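PDB 2B6N: proteinase K from Serratia sp., which probably hydrolyses peptide bonds as a secreted, calcium-binding serine endopeptidase of the subtilase family, this chain being its catalytic domain. Local coordinates for residues A138-V143 and A170-A175; N115-N120 and A149-V154. One frame throughout, in Å; residues are numbered along the deposited sequence.

Contact 1: residues A138-V143 and A170-A175; sequences ATDDAV and ARAADA
D140 and A172 bring the two backbones closest, their CA atoms 4.8 Å apart, where helix 137-148 of the subtilase alpha/beta fold runs past the loop that enters strand 176-181. That loop folds into a type I beta turn from A172 to A175, closed by the bond from A175 N to A172 O. Charge dominates one end of the contact. The side chain of R171, extended from CG to NE, crosses that of D140 at about a right angle and sets the edge of its guanidinium against a single carboxylate oxygen, OD2. The main bond, NE to OD2 at 2.6 Å, uses the syn lone pair and lies close to the guanidinium plane; NH2 adds a weak second bond to the same oxygen, and the carboxylate and guanidinium planes are 44° apart. The other oxygen, OD1, is hydrogen-bonded to S168 OG, so both oxygens of this buried carboxylate have a partner, which probably favours its ionised form. At the other end the contact is apolar. With V143 CG1 anti to the backbone N (chi1 172°), that methyl reaches the turn, lying 4.3 Å from A172 CB and 4.1 Å from A175 CB.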
loop_
_atom_site.group_PDB
_atom_site.type_symbol
_atom_site.label_atom_id
_atom_site.label_comp_id
_atom_site.label_asym_id
_atom_site.label_seq_id
_atom_site.Cartn_x
_atom_site.Cartn_y
_atom_site.Cartn_z
ATOM N N ALA A 138 -13.466 14.448 -8.568
ATOM C CA ALA A 138 -14.059 13.220 -9.131
ATOM C C ALA A 138 -13.353 11.971 -8.594
ATOM O O ALA A 138 -14.012 10.983 -8.190
ATOM C CB ALA A 138 -14.021 13.262 -10.685
ATOM N N THR A 139 -12.019 12.015 -8.581
ATOM C CA THR A 139 -11.237 10.916 -8.032
ATOM C C THR A 139 -11.477 10.760 -6.523
ATOM O O THR A 139 -11.693 9.649 -6.024
ATOM C CB THR A 139 -9.727 11.088 -8.299
ATOM O OG1 THR A 139 -9.506 11.193 -9.714
ATOM C CG2 THR A 139 -8.943 9.869 -7.751
ATOM N N ASP A 140 -11.427 11.872 -5.802
ATOM C CA ASP A 140 -11.686 11.871 -4.359
ATOM C C ASP A 140 -13.073 11.302 -4.007
ATOM O O ASP A 140 -13.219 10.532 -3.053
ATOM C CB ASP A 140 -11.541 13.288 -3.784
ATOM C CG ASP A 140 -10.172 13.908 -4.047
ATOM O OD1 ASP A 140 -9.193 13.179 -4.324
ATOM O OD2 ASP A 140 -10.088 15.154 -3.948
ATOM N N ASP A 141 -14.087 11.691 -4.781
ATOM C CA ASP A 141 -15.445 11.195 -4.559
ATOM C C ASP A 141 -15.522 9.690 -4.717
ATOM O O ASP A 141 -16.227 9.010 -3.952
ATOM C CB ASP A 141 -16.429 11.811 -5.552
ATOM C CG ASP A 141 -16.767 13.265 -5.233
ATOM O OD1 ASP A 141 -16.480 13.751 -4.111
ATOM O OD2 ASP A 141 -17.317 13.901 -6.148
ATOM N N ALA A 142 -14.839 9.167 -5.737
ATOM C CA ALA A 142 -14.882 7.732 -5.977
ATOM C C ALA A 142 -14.228 6.987 -4.813
ATOM O O ALA A 142 -14.735 5.953 -4.384
ATOM C CB ALA A 142 -14.230 7.356 -7.323
ATOM N N VAL A 143 -13.110 7.513 -4.315
ATOM C CA VAL A 143 -12.425 6.917 -3.153
ATOM C C VAL A 143 -13.308 6.967 -1.899
ATOM O O VAL A 143 -13.500 5.959 -1.221
ATOM C CB VAL A 143 -11.057 7.591 -2.847
ATOM C CG1 VAL A 143 -10.482 7.070 -1.502
ATOM C CG2 VAL A 143 -10.070 7.321 -3.965
ATOM N N ALA A 170 -4.368 11.406 -2.842
ATOM C CA ALA A 170 -3.692 11.761 -1.568
ATOM C C ALA A 170 -4.539 12.626 -0.618
ATOM O O ALA A 170 -4.576 12.381 0.613
ATOM C CB ALA A 170 -2.321 12.433 -1.831
ATOM N N ARG A 171 -5.219 13.623 -1.171
ATOM C CA ARG A 171 -5.963 14.584 -0.342
ATOM C C ARG A 171 -7.336 14.078 0.065
ATOM O O ARG A 171 -7.995 14.692 0.935
ATOM C CB ARG A 171 -6.089 15.930 -1.089
ATOM C CG ARG A 171 -7.118 15.873 -2.212
ATOM C CD ARG A 171 -7.201 17.197 -3.017
ATOM N NE ARG A 171 -8.463 17.197 -3.763
ATOM C CZ ARG A 171 -9.107 18.266 -4.243
ATOM N NH1 ARG A 171 -8.648 19.493 -4.079
ATOM N NH2 ARG A 171 -10.243 18.079 -4.900
ATOM N N ALA A 172 -7.795 12.988 -0.567
ATOM C CA ALA A 172 -9.157 12.491 -0.329
ATOM C C ALA A 172 -9.360 12.269 1.174
ATOM O O ALA A 172 -8.572 11.580 1.814
ATOM C CB ALA A 172 -9.431 11.200 -1.102
ATOM N N ALA A 173 -10.427 12.852 1.719
ATOM C CA ALA A 173 -10.662 12.848 3.182
ATOM C C ALA A 173 -10.568 11.474 3.828
ATOM O O ALA A 173 -9.967 11.307 4.895
ATOM C CB ALA A 173 -12.018 13.445 3.487
ATOM N N ASP A 174 -11.174 10.482 3.189
ATOM C CA ASP A 174 -11.286 9.178 3.821
ATOM C C ASP A 174 -10.251 8.156 3.352
ATOM O O ASP A 174 -10.306 6.995 3.755
ATOM C CB ASP A 174 -12.716 8.638 3.725
ATOM C CG ASP A 174 -13.672 9.410 4.614
ATOM O OD1 ASP A 174 -13.224 9.973 5.637
ATOM O OD2 ASP A 174 -14.855 9.474 4.280
ATOM N N ALA A 175 -9.326 8.597 2.504
ATOM C CA ALA A 175 -8.141 7.797 2.167
ATOM C C ALA A 175 -7.196 7.799 3.357
ATOM O O ALA A 175 -7.127 8.796 4.097
ATOM C CB ALA A 175 -7.440 8.358 0.926
#

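Contact 2: residues N115-N120 and A149-V154; sequences NWVKNN and AGITFV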
loop_
_atom_site.group_PDB
_atom_site.type_symbol
_atom_site.label_atom_id
_atom_site.label_comp_id
_atom_site.label_asym_id
_atom_site.label_seq_id
_atom_site.Cartn_x
_atom_site.Cartn_y
_atom_site.Cartn_z
ATOM N N ASN A 115 -14.199 2.161 -8.596
ATOM C CA ASN A 115 -15.588 1.738 -8.598
ATOM C C ASN A 115 -15.664 0.230 -8.672
ATOM O O ASN A 115 -16.491 -0.377 -7.997
ATOM C CB ASN A 115 -16.380 2.375 -9.745
ATOM C CG ASN A 115 -16.589 3.882 -9.565
ATOM O OD1 ASN A 115 -16.501 4.418 -8.457
ATOM N ND2 ASN A 115 -16.891 4.566 -10.665
ATOM N N TRP A 116 -14.795 -0.377 -9.487
ATOM C CA TRP A 116 -14.777 -1.836 -9.622
ATOM C C TRP A 116 -14.582 -2.502 -8.266
ATOM O O TRP A 116 -15.306 -3.439 -7.932
ATOM C CB TRP A 116 -13.727 -2.332 -10.642
ATOM C CG TRP A 116 -13.869 -3.816 -10.919
ATOM C CD1 TRP A 116 -14.641 -4.405 -11.882
ATOM C CD2 TRP A 116 -13.271 -4.876 -10.178
ATOM N NE1 TRP A 116 -14.533 -5.772 -11.810
ATOM C CE2 TRP A 116 -13.706 -6.091 -10.763
ATOM C CE3 TRP A 116 -12.403 -4.924 -9.077
ATOM C CZ2 TRP A 116 -13.295 -7.339 -10.288
ATOM C CZ3 TRP A 116 -11.986 -6.175 -8.606
ATOM C CH2 TRP A 116 -12.439 -7.360 -9.215
ATOM N N VAL A 117 -13.601 -2.027 -7.494
ATOM C CA VAL A 117 -13.373 -2.560 -6.130
ATOM C C VAL A 117 -14.624 -2.394 -5.252
ATOM O O VAL A 117 -15.051 -3.358 -4.598
ATOM C CB VAL A 117 -12.127 -1.923 -5.442
ATOM C CG1 VAL A 117 -11.977 -2.425 -3.979
ATOM C CG2 VAL A 117 -10.847 -2.241 -6.246
ATOM N N LYS A 118 -15.189 -1.180 -5.234
ATOM C CA LYS A 118 -16.429 -0.893 -4.492
ATOM C C LYS A 118 -17.534 -1.906 -4.825
ATOM O O LYS A 118 -18.197 -2.438 -3.925
ATOM C CB LYS A 118 -16.925 0.532 -4.784
ATOM C CG LYS A 118 -18.243 0.883 -4.072
ATOM C CD LYS A 118 -18.650 2.304 -4.344
ATOM C CE LYS A 118 -19.184 2.480 -5.763
ATOM N NZ LYS A 118 -19.471 3.924 -6.039
ATOM N N ASN A 119 -17.711 -2.178 -6.114
ATOM C CA ASN A 119 -18.800 -3.030 -6.564
ATOM C C ASN A 119 -18.535 -4.520 -6.417
ATOM O O ASN A 119 -19.481 -5.303 -6.378
ATOM C CB ASN A 119 -19.225 -2.661 -7.995
ATOM C CG ASN A 119 -19.725 -1.231 -8.091
ATOM O OD1 ASN A 119 -20.339 -0.704 -7.154
ATOM N ND2 ASN A 119 -19.461 -0.591 -9.209
ATOM N N ASN A 120 -17.263 -4.904 -6.309
ATOM C CA ASN A 120 -16.878 -6.316 -6.355
ATOM C C ASN A 120 -16.257 -6.888 -5.085
ATOM O O ASN A 120 -16.209 -8.106 -4.915
ATOM C CB ASN A 120 -15.965 -6.572 -7.535
ATOM C CG ASN A 120 -16.724 -6.580 -8.834
ATOM O OD1 ASN A 120 -17.297 -7.601 -9.211
ATOM N ND2 ASN A 120 -16.787 -5.438 -9.494
ATOM N N ALA A 149 -18.586 2.489 1.441
ATOM C CA ALA A 149 -19.119 1.167 1.114
ATOM C C ALA A 149 -18.416 0.030 1.859
ATOM O O ALA A 149 -18.752 -1.140 1.675
ATOM C CB ALA A 149 -19.076 0.935 -0.418
ATOM N N GLY A 150 -17.433 0.371 2.691
ATOM C CA GLY A 150 -16.821 -0.594 3.603
ATOM C C GLY A 150 -15.428 -1.100 3.273
ATOM O O GLY A 150 -14.957 -2.039 3.904
ATOM N N ILE A 151 -14.767 -0.495 2.290
ATOM C CA ILE A 151 -13.417 -0.939 1.905
ATOM C C ILE A 151 -12.413 0.101 2.358
ATOM O O ILE A 151 -12.516 1.269 1.995
ATOM C CB ILE A 151 -13.282 -1.192 0.371
ATOM C CG1 ILE A 151 -14.239 -2.304 -0.093
ATOM C CG2 ILE A 151 -11.849 -1.554 -0.006
ATOM C CD1 ILE A 151 -15.435 -1.794 -0.897
ATOM N N THR A 152 -11.440 -0.333 3.154
ATOM C CA THR A 152 -10.368 0.546 3.591
ATOM C C THR A 152 -9.478 0.857 2.388
ATOM O O THR A 152 -8.966 -0.069 1.763
ATOM C CB THR A 152 -9.535 -0.143 4.715
ATOM O OG1 THR A 152 -10.391 -0.405 5.848
ATOM C CG2 THR A 152 -8.334 0.704 5.143
ATOM N N PHE A 153 -9.316 2.147 2.071
ATOM C CA PHE A 153 -8.382 2.590 1.021
ATOM C C PHE A 153 -7.112 3.208 1.584
ATOM O O PHE A 153 -7.153 4.086 2.457
ATOM C CB PHE A 153 -9.054 3.601 0.081
ATOM C CG PHE A 153 -9.734 2.970 -1.073
ATOM C CD1 PHE A 153 -10.851 2.176 -0.888
ATOM C CD2 PHE A 153 -9.250 3.168 -2.352
ATOM C CE1 PHE A 153 -11.475 1.586 -1.958
ATOM C CE2 PHE A 153 -9.877 2.580 -3.441
ATOM C CZ PHE A 153 -10.987 1.785 -3.244
ATOM N N VAL A 154 -5.984 2.762 1.039
ATOM C CA VAL A 154 -4.660 3.205 1.470
ATOM C C VAL A 154 -3.954 3.703 0.205
ATOM O O VAL A 154 -3.941 3.001 -0.806
ATOM C CB VAL A 154 -3.852 2.038 2.098
ATOM C CG1 VAL A 154 -2.476 2.553 2.582
ATOM C CG2 VAL A 154 -4.619 1.398 3.270
#
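V117 and I151 form the tightly packed half of this contact, in which the last turns of helix 107-120 lie against the chain leading into strand 152-156. The two branched side chains cross obliquely, V117 CG1 meeting I151 CG2 at 4.1 Å. I151 sends its other branch to the helix backbone: CD1 stops 3.8 Å from K118 CA and 4.0 Å from V117 O. Thus one isoleucine touches both a side chain and the main chain of the helix. V117 CG1 also approaches the ring of F153, 4.4 Å from CZ, while F36 and I38 of strand 34-39 close over V117 from the sheet.

The outer half is sparser and apolar despite the lysine. K118 passes A149 with its aliphatic part alone, CG lying 3.7 Å from A149 CB; beyond, a bend at chi3 (74°) carries NZ away from 149-154. A149 is exposed, and G150 after it ends helix 137-148 in a Schellman motif, its positive phi (106°) turning the chain toward the strand. No hydrogen bond joins the two segments. Helix 107-120 leads into strand 125-129, and helix 137-148 joins that strand to 152-156 in a beta-alpha-beta crossover; helices packed in this way on a parallel seven-stranded sheet are typical of the subtilase alpha/beta fold.

Contacts 1 and 2 adjoin in one alpha/beta fold: their centres lie 12 Å apart and their segments alternate along the chain. Helix 137-148 supplies one side of contact 1, then ends and gives way to strand 152-156, which belongs to contact 2. The two contacts also touch directly. V143 CG1 lies 4.1 Å from F153 CB, so apolar packing runs on from one to the other; separately, A142 CB packs 3.9 Å from N115 OD1. Their relation to catalysis differs: contact 1 lies away from the annotated sites, whereas the V117 side chain is about 10 Å from that of D39, the predicted charge-relay aspartate.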